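PDB 3QLI: coenzyme A transferase from Yersinia pestis, which binds coenzyme A and probably transfers it between carboxylic acids such as acetate. Local coordinates for residues 60-65 with 88-93; 266-271 with 300-305; 342-347 with 404-409. All blocks are in the same frame, centred on the assembly; numbering follows the deposited sequence.

How the contacts relate
The chain opens with the N-terminal domain and its parallel sheet. Contact 1 closes first: 60-65, at the end of helix 52-63, meets 88-93, just before strand 94-98. Strand 70-74 lies inside that loop. Contact 2 follows and closes a loop between the start of helix 268-276 and helix 300-306. Contact 3 comes last and spans the longest interval. It joins the turn after strand 340-342 to the loop before strand 411-414 in the C-terminal domain. The three are in series, so none nests or crosses. Contacts 2 and 3 are nearest, with about 18 Å between nearest atoms. Contacts 1 and 3 have centres 42 Å apart.

Contact 1. Residues 60-65 with 88-93; sequences DRATRG and YELNNR
R93 lays its guanidinium group against G65, and L90 reaches A62 and T63. The guanidinium meets the backbone of G65 with a face. G65 CA stands 3.6 Å from R93 CZ, above the centre of the flat group. The arginine gets there with a long arm. R93 CG is anti to the carbonyl carbon (chi1 -71°), and the chain then runs extended from CG to NE. This carries the side chain past the end of the helix. On the way, R93 CD passes 3.3 Å from A62 O. Nearer the backbone, R93 CB lies 4.2 Å from A62 CB. The same A62 O accepts the backbone N of G65 at 2.9 Å.

G65 has positive phi (74°) and closes helix 52-63 with a Schellman motif. The arginine therefore packs on the terminating turn of this helix. The other segment begins with a short 3-10 turn and leads into strand 94-98, the outermost strand of the parallel sheet within this chain, in the N-terminal domain. R93 N bonds to L90 O, so the chain turns between the two residues that make the contact.

L90 makes the second part of the contact with one methyl. Its CD2 lies 3.5 Å from T63 OG1 and 4.2 Å from A62 CB. The L90 and T63 side chains run at a slant to each other. The threonine hydroxyl is turned back beside its own backbone N (chi1 -63°), where it bonds to A59 O one turn earlier in the helix. The methyl thus packs against an oxygen that already has a polar partner. A62 also touches I94 at the start of the strand. R93 NH1 is hydrogen-bonded to I67 O, which fixes the far end of the arginine beside the chain leaving the helix.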
loop_
_atom_site.group_PDB
_atom_site.type_symbol
_atom_site.label_atom_id
_atom_site.label_comp_id
_atom_site.label_asym_id
_atom_site.label_seq_id
_atom_site.Cartn_x
_atom_site.Cartn_y
_atom_site.Cartn_z
ATOM N N ASP A 60 -12.567 34.075 -16.472
ATOM C CA ASP A 60 -13.127 35.399 -16.731
ATOM C C ASP A 60 -14.235 35.744 -15.733
ATOM O O ASP A 60 -14.358 36.895 -15.277
ATOM C CB ASP A 60 -13.647 35.487 -18.175
ATOM C CG ASP A 60 -12.530 35.412 -19.214
ATOM O OD1 ASP A 60 -11.336 35.392 -18.834
ATOM O OD2 ASP A 60 -12.853 35.374 -20.429
ATOM N N ARG A 61 -15.034 34.743 -15.371
ATOM C CA ARG A 61 -16.106 34.949 -14.414
ATOM C C ARG A 61 -15.551 35.370 -13.044
ATOM O O ARG A 61 -16.102 36.251 -12.376
ATOM C CB ARG A 61 -16.968 33.685 -14.304
ATOM C CG ARG A 61 -18.398 33.984 -13.971
ATOM C CD ARG A 61 -19.253 32.749 -13.752
ATOM N NE ARG A 61 -20.217 33.053 -12.706
ATOM C CZ ARG A 61 -20.934 32.162 -12.034
ATOM N NH1 ARG A 61 -20.842 30.866 -12.314
ATOM N NH2 ARG A 61 -21.765 32.583 -11.089
ATOM N N ALA A 62 -14.452 34.742 -12.639
ATOM C CA ALA A 62 -13.764 35.109 -11.412
ATOM C C ALA A 62 -13.161 36.508 -11.544
ATOM O O ALA A 62 -13.240 37.324 -10.626
ATOM C CB ALA A 62 -12.676 34.080 -11.092
ATOM N N THR A 63 -12.554 36.786 -12.690
ATOM C CA THR A 63 -11.958 38.103 -12.922
ATOM C C THR A 63 -12.973 39.232 -12.743
ATOM O O THR A 63 -12.661 40.283 -12.172
ATOM C CB THR A 63 -11.324 38.177 -14.321
ATOM O OG1 THR A 63 -10.261 37.225 -14.393
ATOM C CG2 THR A 63 -10.759 39.576 -14.589
ATOM N N ARG A 64 -14.193 39.001 -13.215
ATOM C CA ARG A 64 -15.272 39.976 -13.108
ATOM C C ARG A 64 -15.901 40.008 -11.721
ATOM O O ARG A 64 -16.806 40.796 -11.473
ATOM C CB ARG A 64 -16.366 39.681 -14.143
ATOM C CG ARG A 64 -15.910 39.780 -15.591
ATOM C CD ARG A 64 -17.097 39.738 -16.565
ATOM N NE ARG A 64 -17.993 38.595 -16.357
ATOM C CZ ARG A 64 -17.890 37.420 -16.983
ATOM N NH1 ARG A 64 -16.919 37.207 -17.864
ATOM N NH2 ARG A 64 -18.758 36.450 -16.726
ATOM N N GLY A 65 -15.447 39.127 -10.831
ATOM C CA GLY A 65 -15.957 39.069 -9.472
ATOM C C GLY A 65 -17.346 38.461 -9.365
ATOM O O GLY A 65 -18.087 38.768 -8.437
ATOM N N TYR A 88 -2.537 32.791 -10.305
ATOM C CA TYR A 88 -2.356 33.223 -8.918
ATOM C C TYR A 88 -3.350 34.310 -8.519
ATOM O O TYR A 88 -3.908 34.287 -7.419
ATOM C CB TYR A 88 -0.916 33.713 -8.713
ATOM C CG TYR A 88 -0.535 33.971 -7.272
ATOM C CD1 TYR A 88 0.005 32.957 -6.481
ATOM C CD2 TYR A 88 -0.698 35.232 -6.705
ATOM C CE1 TYR A 88 0.357 33.182 -5.168
ATOM C CE2 TYR A 88 -0.342 35.470 -5.387
ATOM C CZ TYR A 88 0.185 34.446 -4.626
ATOM O OH TYR A 88 0.536 34.681 -3.317
ATOM N N GLU A 89 -3.600 35.243 -9.430
ATOM C CA GLU A 89 -4.431 36.406 -9.109
ATOM C C GLU A 89 -5.875 36.029 -8.828
ATOM O O GLU A 89 -6.626 36.817 -8.254
ATOM C CB GLU A 89 -4.390 37.428 -10.243
ATOM C CG GLU A 89 -2.996 37.655 -10.807
ATOM C CD GLU A 89 -2.679 36.704 -11.946
ATOM O OE1 GLU A 89 -3.380 36.766 -12.987
ATOM O OE2 GLU A 89 -1.736 35.898 -11.805
ATOM N N LEU A 90 -6.275 34.828 -9.233
ATOM C CA LEU A 90 -7.646 34.371 -9.020
ATOM C C LEU A 90 -7.762 33.429 -7.826
ATOM O O LEU A 90 -8.842 32.919 -7.529
ATOM C CB LEU A 90 -8.178 33.673 -10.274
ATOM C CG LEU A 90 -8.081 34.420 -11.605
ATOM C CD1 LEU A 90 -8.581 33.547 -12.745
ATOM C CD2 LEU A 90 -8.852 35.726 -11.554
ATOM N N ASN A 91 -6.643 33.199 -7.149
ATOM C CA ASN A 91 -6.596 32.294 -6.006
ATOM C C ASN A 91 -7.595 32.590 -4.888
ATOM O O ASN A 91 -7.945 31.701 -4.115
ATOM C CB ASN A 91 -5.179 32.235 -5.433
ATOM C CG ASN A 91 -4.934 30.981 -4.623
ATOM O OD1 ASN A 91 -5.145 30.961 -3.410
ATOM N ND2 ASN A 91 -4.491 29.921 -5.290
ATOM N N ASN A 92 -8.047 33.835 -4.798
ATOM C CA ASN A 92 -8.993 34.225 -3.756
ATOM C C ASN A 92 -10.440 33.882 -4.095
ATOM O O ASN A 92 -11.334 34.038 -3.266
ATOM C CB ASN A 92 -8.872 35.721 -3.462
ATOM C CG ASN A 92 -9.278 36.582 -4.643
ATOM O OD1 ASN A 92 -8.919 36.297 -5.786
ATOM N ND2 ASN A 92 -10.027 37.644 -4.372
ATOM N N ARG A 93 -10.665 33.416 -5.318
ATOM C CA ARG A 93 -12.008 33.087 -5.780
ATOM C C ARG A 93 -12.131 31.655 -6.274
ATOM O O ARG A 93 -13.153 31.012 -6.066
ATOM C CB ARG A 93 -12.441 34.051 -6.885
ATOM C CG ARG A 93 -12.724 35.468 -6.362
ATOM C CD ARG A 93 -13.162 36.422 -7.453
ATOM N NE ARG A 93 -13.508 37.716 -6.871
ATOM C CZ ARG A 93 -14.687 37.998 -6.321
ATOM N NH1 ARG A 93 -15.655 37.082 -6.287
ATOM N NH2 ARG A 93 -14.902 39.206 -5.809
#

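Contact 2. Residues 266-271 with 300-305; sequences LNPGLV and QEMYEY
M302 pushes its sulfur against the start of helix 268-276, where N267 and P268 join. M302 SD is 3.5 Å from P268 N and equally close to N267 C, so it packs on the peptide link as well as on the proline ring. The ring adds its CD, 3.8 Å from M302 SD. The two side chains cross at about a right angle.

The methionine first reaches straight out: CG is anti to the backbone N (chi1 -178°) and chi2 is also near anti. Then chi3, at 82°, bends the chain, and M302 SD and CE both lie 4.0 Å from L266 O.

V271 divides its two methyls between two partners. Its CG2 packs on M302 CG at 3.6 Å, crossing that chain nearly perpendicularly. V271 CG1 meets Y305 CD2 at 3.4 Å. The V271 and Y305 side chains run antiparallel alongside each other, with the methyl oblique to the ring. M302 and Y305 are one helical turn apart, and V271 touches both.

The helix start is shaped by N267, the N-cap. Its OD1 accepts the backbone N of L270 at 2.8 Å, tilted 33° from the carbonyl plane. The N267 side chain leaves its backbone away from 300-305, and its tip lies near V242, a residue seen to bind coenzyme A.

The contact is buried and joins two helix starts. L266 ends a short strand and pairs through its backbone with F295 and M297, just before helix 300-306. M302 also touches A296 of strand 295-296. Farther along helix 268-276, R275 makes a cation-pi contact with Y305, while L270 packs on L238 and M240 of strand 237-240.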
loop_
_atom_site.group_PDB
_atom_site.type_symbol
_atom_site.label_atom_id
_atom_site.label_comp_id
_atom_site.label_asym_id
_atom_site.label_seq_id
_atom_site.Cartn_x
_atom_site.Cartn_y
_atom_site.Cartn_z
ATOM N N LEU A 266 -1.038 5.985 -21.085
ATOM C CA LEU A 266 -0.621 5.541 -22.417
ATOM C C LEU A 266 0.257 6.632 -23.031
ATOM O O LEU A 266 -0.150 7.799 -23.097
ATOM C CB LEU A 266 -1.820 5.273 -23.317
ATOM C CG LEU A 266 -1.556 4.678 -24.709
ATOM C CD1 LEU A 266 -0.969 3.267 -24.595
ATOM C CD2 LEU A 266 -2.857 4.634 -25.525
ATOM N N ASN A 267 1.464 6.247 -23.444
ATOM C CA ASN A 267 2.472 7.189 -23.940
ATOM C C ASN A 267 2.883 6.867 -25.380
ATOM O O ASN A 267 2.574 5.788 -25.896
ATOM C CB ASN A 267 3.709 7.191 -23.030
ATOM C CG ASN A 267 4.454 5.864 -23.052
ATOM O OD1 ASN A 267 4.067 4.934 -23.754
ATOM N ND2 ASN A 267 5.542 5.777 -22.289
ATOM N N PRO A 268 3.573 7.803 -26.041
ATOM C CA PRO A 268 3.967 7.571 -27.439
ATOM C C PRO A 268 4.826 6.313 -27.656
ATOM O O PRO A 268 4.692 5.658 -28.690
ATOM C CB PRO A 268 4.758 8.836 -27.783
ATOM C CG PRO A 268 4.075 9.913 -26.933
ATOM C CD PRO A 268 3.792 9.203 -25.623
ATOM N N GLY A 269 5.684 5.977 -26.703
ATOM C CA GLY A 269 6.497 4.775 -26.819
ATOM C C GLY A 269 5.668 3.504 -26.896
ATOM O O GLY A 269 5.914 2.638 -27.741
ATOM N N LEU A 270 4.679 3.383 -26.008
ATOM C CA LEU A 270 3.821 2.210 -26.007
ATOM C C LEU A 270 3.011 2.140 -27.290
ATOM O O LEU A 270 2.789 1.062 -27.842
ATOM C CB LEU A 270 2.882 2.212 -24.788
ATOM C CG LEU A 270 3.525 1.829 -23.450
ATOM C CD1 LEU A 270 2.513 1.909 -22.307
ATOM C CD2 LEU A 270 4.166 0.431 -23.533
ATOM N N VAL A 271 2.560 3.292 -27.768
ATOM C CA VAL A 271 1.731 3.309 -28.960
ATOM C C VAL A 271 2.576 2.901 -30.161
ATOM O O VAL A 271 2.081 2.266 -31.100
ATOM C CB VAL A 271 1.097 4.692 -29.169
ATOM C CG1 VAL A 271 0.524 4.808 -30.578
ATOM C CG2 VAL A 271 0.015 4.925 -28.117
ATOM N N GLN A 300 0.569 15.057 -31.045
ATOM C CA GLN A 300 -0.553 14.967 -31.974
ATOM C C GLN A 300 -0.600 13.641 -32.717
ATOM O O GLN A 300 -1.676 13.078 -32.932
ATOM C CB GLN A 300 -0.530 16.106 -32.993
ATOM C CG GLN A 300 -1.720 16.048 -33.940
ATOM C CD GLN A 300 -1.939 17.341 -34.707
ATOM O OE1 GLN A 300 -2.898 18.083 -34.441
ATOM N NE2 GLN A 300 -1.056 17.619 -35.668
ATOM N N GLU A 301 0.566 13.158 -33.131
ATOM C CA GLU A 301 0.623 11.912 -33.881
ATOM C C GLU A 301 0.031 10.759 -33.075
ATOM O O GLU A 301 -0.676 9.913 -33.617
ATOM C CB GLU A 301 2.059 11.580 -34.280
ATOM C CG GLU A 301 2.267 10.107 -34.551
ATOM C CD GLU A 301 3.506 9.824 -35.381
ATOM O OE1 GLU A 301 4.608 9.710 -34.796
ATOM O OE2 GLU A 301 3.369 9.709 -36.619
ATOM N N MET A 302 0.327 10.716 -31.781
ATOM C CA MET A 302 -0.217 9.655 -30.942
ATOM C C MET A 302 -1.719 9.847 -30.729
ATOM O O MET A 302 -2.486 8.886 -30.773
ATOM C CB MET A 302 0.487 9.594 -29.584
ATOM C CG MET A 302 -0.030 8.455 -28.719
ATOM S SD MET A 302 0.323 8.664 -26.965
ATOM C CE MET A 302 -1.010 9.761 -26.510
ATOM N N TYR A 303 -2.141 11.085 -30.479
ATOM C CA TYR A 303 -3.564 11.348 -30.275
ATOM C C TYR A 303 -4.411 10.932 -31.492
ATOM O O TYR A 303 -5.486 10.327 -31.341
ATOM C CB TYR A 303 -3.813 12.827 -29.946
ATOM C CG TYR A 303 -3.170 13.335 -28.666
ATOM C CD1 TYR A 303 -3.249 12.610 -27.482
ATOM C CD2 TYR A 303 -2.500 14.562 -28.641
ATOM C CE1 TYR A 303 -2.670 13.087 -26.306
ATOM C CE2 TYR A 303 -1.910 15.043 -27.474
ATOM C CZ TYR A 303 -2.001 14.303 -26.310
ATOM O OH TYR A 303 -1.435 14.782 -25.147
ATOM N N GLU A 304 -3.945 11.275 -32.692
ATOM C CA GLU A 304 -4.662 10.928 -33.919
ATOM C C GLU A 304 -4.788 9.419 -34.069
ATOM O O GLU A 304 -5.828 8.901 -34.494
ATOM C CB GLU A 304 -3.964 11.523 -35.145
ATOM C CG GLU A 304 -4.033 13.043 -35.215
ATOM C CD GLU A 304 -3.074 13.644 -36.242
ATOM O OE1 GLU A 304 -3.207 14.854 -36.535
ATOM O OE2 GLU A 304 -2.184 12.914 -36.747
ATOM N N TYR A 305 -3.721 8.720 -33.709
ATOM C CA TYR A 305 -3.681 7.268 -33.821
ATOM C C TYR A 305 -4.727 6.556 -32.945
ATOM O O TYR A 305 -5.196 5.475 -33.293
ATOM C CB TYR A 305 -2.272 6.743 -33.509
ATOM C CG TYR A 305 -2.143 5.253 -33.737
ATOM C CD1 TYR A 305 -2.029 4.735 -35.028
ATOM C CD2 TYR A 305 -2.142 4.362 -32.670
ATOM C CE1 TYR A 305 -1.918 3.368 -35.247
ATOM C CE2 TYR A 305 -2.035 2.997 -32.879
ATOM C CZ TYR A 305 -1.922 2.508 -34.172
ATOM O OH TYR A 305 -1.812 1.147 -34.384
#

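Contact 3. Residues 342-347 with 404-409; sequences DLTGAC and TPRIDT
T409 and T404 bind the backbone of 342-347 with three hydrogen bonds. The hydroxyl of T409 donates to G345 O at 2.7 Å. C347 and T404 form a single antiparallel bridge, a hydrogen-bonded pair. C347 N donates to T404 O at 2.9 Å, nearly straight (167°) and in the carbonyl plane. T404 N returns a bond to C347 O, tilted from the carbonyl plane.

The bridge follows a type I beta turn from D342 to G345, within the C-terminal domain. D342 shapes this turn from inside. Its OD1 takes the backbone N of T344, an Asx turn, and also the T344 hydroxyl at 2.6 Å. The hydroxyl comes on the syn side, while the backbone N comes from above the carboxylate plane. A346 N is a third, longer donor to the same oxygen, also from above the carboxylate plane. D342 OD2 is bonded to I398 N.

Packing surrounds this polar core. R406 crosses T344 at about a right angle. R406 CB lies 3.3 Å from T344 O. With chi1 at 71° the extended chain then runs over T344, with R406 CD 3.8 Å from T344 CB. The guanidinium reaches the second subunit, where NH2 bonds to Q356 O of that subunit. T404 OG1 bonds to Q363, seen to bind coenzyme A. T404 and C347 meet through their CB atoms at 4.1 Å. One water joins the two segments: it accepts from R406 NH1 at 2.9 Å and donates to T344 O at 3.2 Å.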
loop_
_atom_site.group_PDB
_atom_site.type_symbol
_atom_site.label_atom_id
_atom_site.label_comp_id
_atom_site.label_asym_id
_atom_site.label_seq_id
_atom_site.Cartn_x
_atom_site.Cartn_y
_atom_site.Cartn_z
ATOM N N ASP A 342 17.091 5.574 -1.467
ATOM C CA ASP A 342 17.980 5.595 -0.311
ATOM C C ASP A 342 18.527 4.210 0.019
ATOM O O ASP A 342 18.177 3.230 -0.638
ATOM C CB ASP A 342 17.377 6.336 0.902
ATOM C CG ASP A 342 16.291 5.544 1.629
ATOM O OD1 ASP A 342 16.180 4.303 1.442
ATOM O OD2 ASP A 342 15.566 6.194 2.431
ATOM N N LEU A 343 19.422 4.140 1.001
ATOM C CA LEU A 343 20.108 2.892 1.303
ATOM C C LEU A 343 19.228 1.821 1.942
ATOM O O LEU A 343 19.671 0.687 2.122
ATOM C CB LEU A 343 21.354 3.156 2.168
ATOM C CG LEU A 343 22.420 3.993 1.450
ATOM C CD1 LEU A 343 23.612 4.289 2.363
ATOM C CD2 LEU A 343 22.876 3.282 0.161
ATOM N N THR A 344 17.987 2.176 2.277
ATOM C CA THR A 344 17.026 1.201 2.781
ATOM C C THR A 344 16.231 0.590 1.632
ATOM O O THR A 344 15.554 -0.422 1.816
ATOM C CB THR A 344 16.010 1.820 3.788
ATOM O OG1 THR A 344 15.021 2.573 3.076
ATOM C CG2 THR A 344 16.712 2.722 4.790
ATOM N N GLY A 345 16.319 1.205 0.450
ATOM C CA GLY A 345 15.577 0.730 -0.706
ATOM C C GLY A 345 14.266 1.473 -0.939
ATOM O O GLY A 345 13.521 1.145 -1.856
ATOM N N ALA A 346 13.977 2.473 -0.109
ATOM C CA ALA A 346 12.817 3.330 -0.334
ATOM C C ALA A 346 13.109 4.296 -1.484
ATOM O O ALA A 346 14.262 4.686 -1.690
ATOM C CB ALA A 346 12.492 4.106 0.933
ATOM N N CYS A 347 12.070 4.695 -2.216
ATOM C CA CYS A 347 12.222 5.614 -3.352
ATOM C C CYS A 347 11.384 6.871 -3.166
ATOM O O CYS A 347 10.307 6.831 -2.554
ATOM C CB CYS A 347 11.816 4.915 -4.657
ATOM S SG CYS A 347 12.732 3.336 -4.883
ATOM N N THR A 404 7.735 5.234 -2.625
ATOM C CA THR A 404 7.658 3.780 -2.549
ATOM C C THR A 404 8.405 3.315 -1.307
ATOM O O THR A 404 9.614 3.519 -1.193
ATOM C CB THR A 404 8.279 3.106 -3.814
ATOM O OG1 THR A 404 7.561 3.520 -4.978
ATOM C CG2 THR A 404 8.186 1.606 -3.725
ATOM N N PRO A 405 7.682 2.683 -0.371
ATOM C CA PRO A 405 8.247 2.205 0.897
ATOM C C PRO A 405 9.271 1.112 0.656
ATOM O O PRO A 405 9.161 0.358 -0.328
ATOM C CB PRO A 405 7.029 1.600 1.611
ATOM C CG PRO A 405 5.846 2.270 0.984
ATOM C CD PRO A 405 6.234 2.419 -0.458
ATOM N N ARG A 406 10.249 0.994 1.545
ATOM C CA ARG A 406 11.261 -0.038 1.370
ATOM C C ARG A 406 10.635 -1.429 1.424
ATOM O O ARG A 406 11.203 -2.378 0.910
ATOM C CB ARG A 406 12.355 0.077 2.423
ATOM C CG ARG A 406 11.912 -0.331 3.833
ATOM C CD ARG A 406 13.128 -0.468 4.752
ATOM N NE ARG A 406 12.772 -0.315 6.160
ATOM C CZ ARG A 406 13.651 -0.314 7.160
ATOM N NH1 ARG A 406 14.944 -0.473 6.910
ATOM N NH2 ARG A 406 13.235 -0.149 8.412
ATOM N N ILE A 407 9.463 -1.563 2.040
ATOM C CA ILE A 407 8.860 -2.895 2.111
ATOM C C ILE A 407 8.225 -3.308 0.788
ATOM O O ILE A 407 7.869 -4.467 0.612
ATOM C CB ILE A 407 7.809 -3.017 3.243
ATOM C CG1 ILE A 407 6.678 -2.001 3.035
ATOM C CG2 ILE A 407 8.486 -2.890 4.622
ATOM C CD1 ILE A 407 5.598 -2.058 4.102
ATOM N N ASP A 408 8.032 -2.351 -0.116
ATOM C CA ASP A 408 7.398 -2.644 -1.400
ATOM C C ASP A 408 8.322 -2.675 -2.613
ATOM O O ASP A 408 7.970 -3.238 -3.647
ATOM C CB ASP A 408 6.273 -1.643 -1.669
ATOM C CG ASP A 408 5.110 -1.806 -0.717
ATOM O OD1 ASP A 408 4.609 -2.940 -0.578
ATOM O OD2 ASP A 408 4.699 -0.800 -0.110
ATOM N N THR A 409 9.503 -2.082 -2.495
ATOM C CA THR A 409 10.410 -2.037 -3.633
ATOM C C THR A 409 10.818 -3.436 -4.071
ATOM O O THR A 409 11.089 -4.305 -3.249
ATOM C CB THR A 409 11.658 -1.185 -3.341
ATOM O OG1 THR A 409 11.256 0.090 -2.829
ATOM C CG2 THR A 409 12.464 -0.979 -4.612
HETATM O O HOH W 1 16.430 -1.553 4.714
#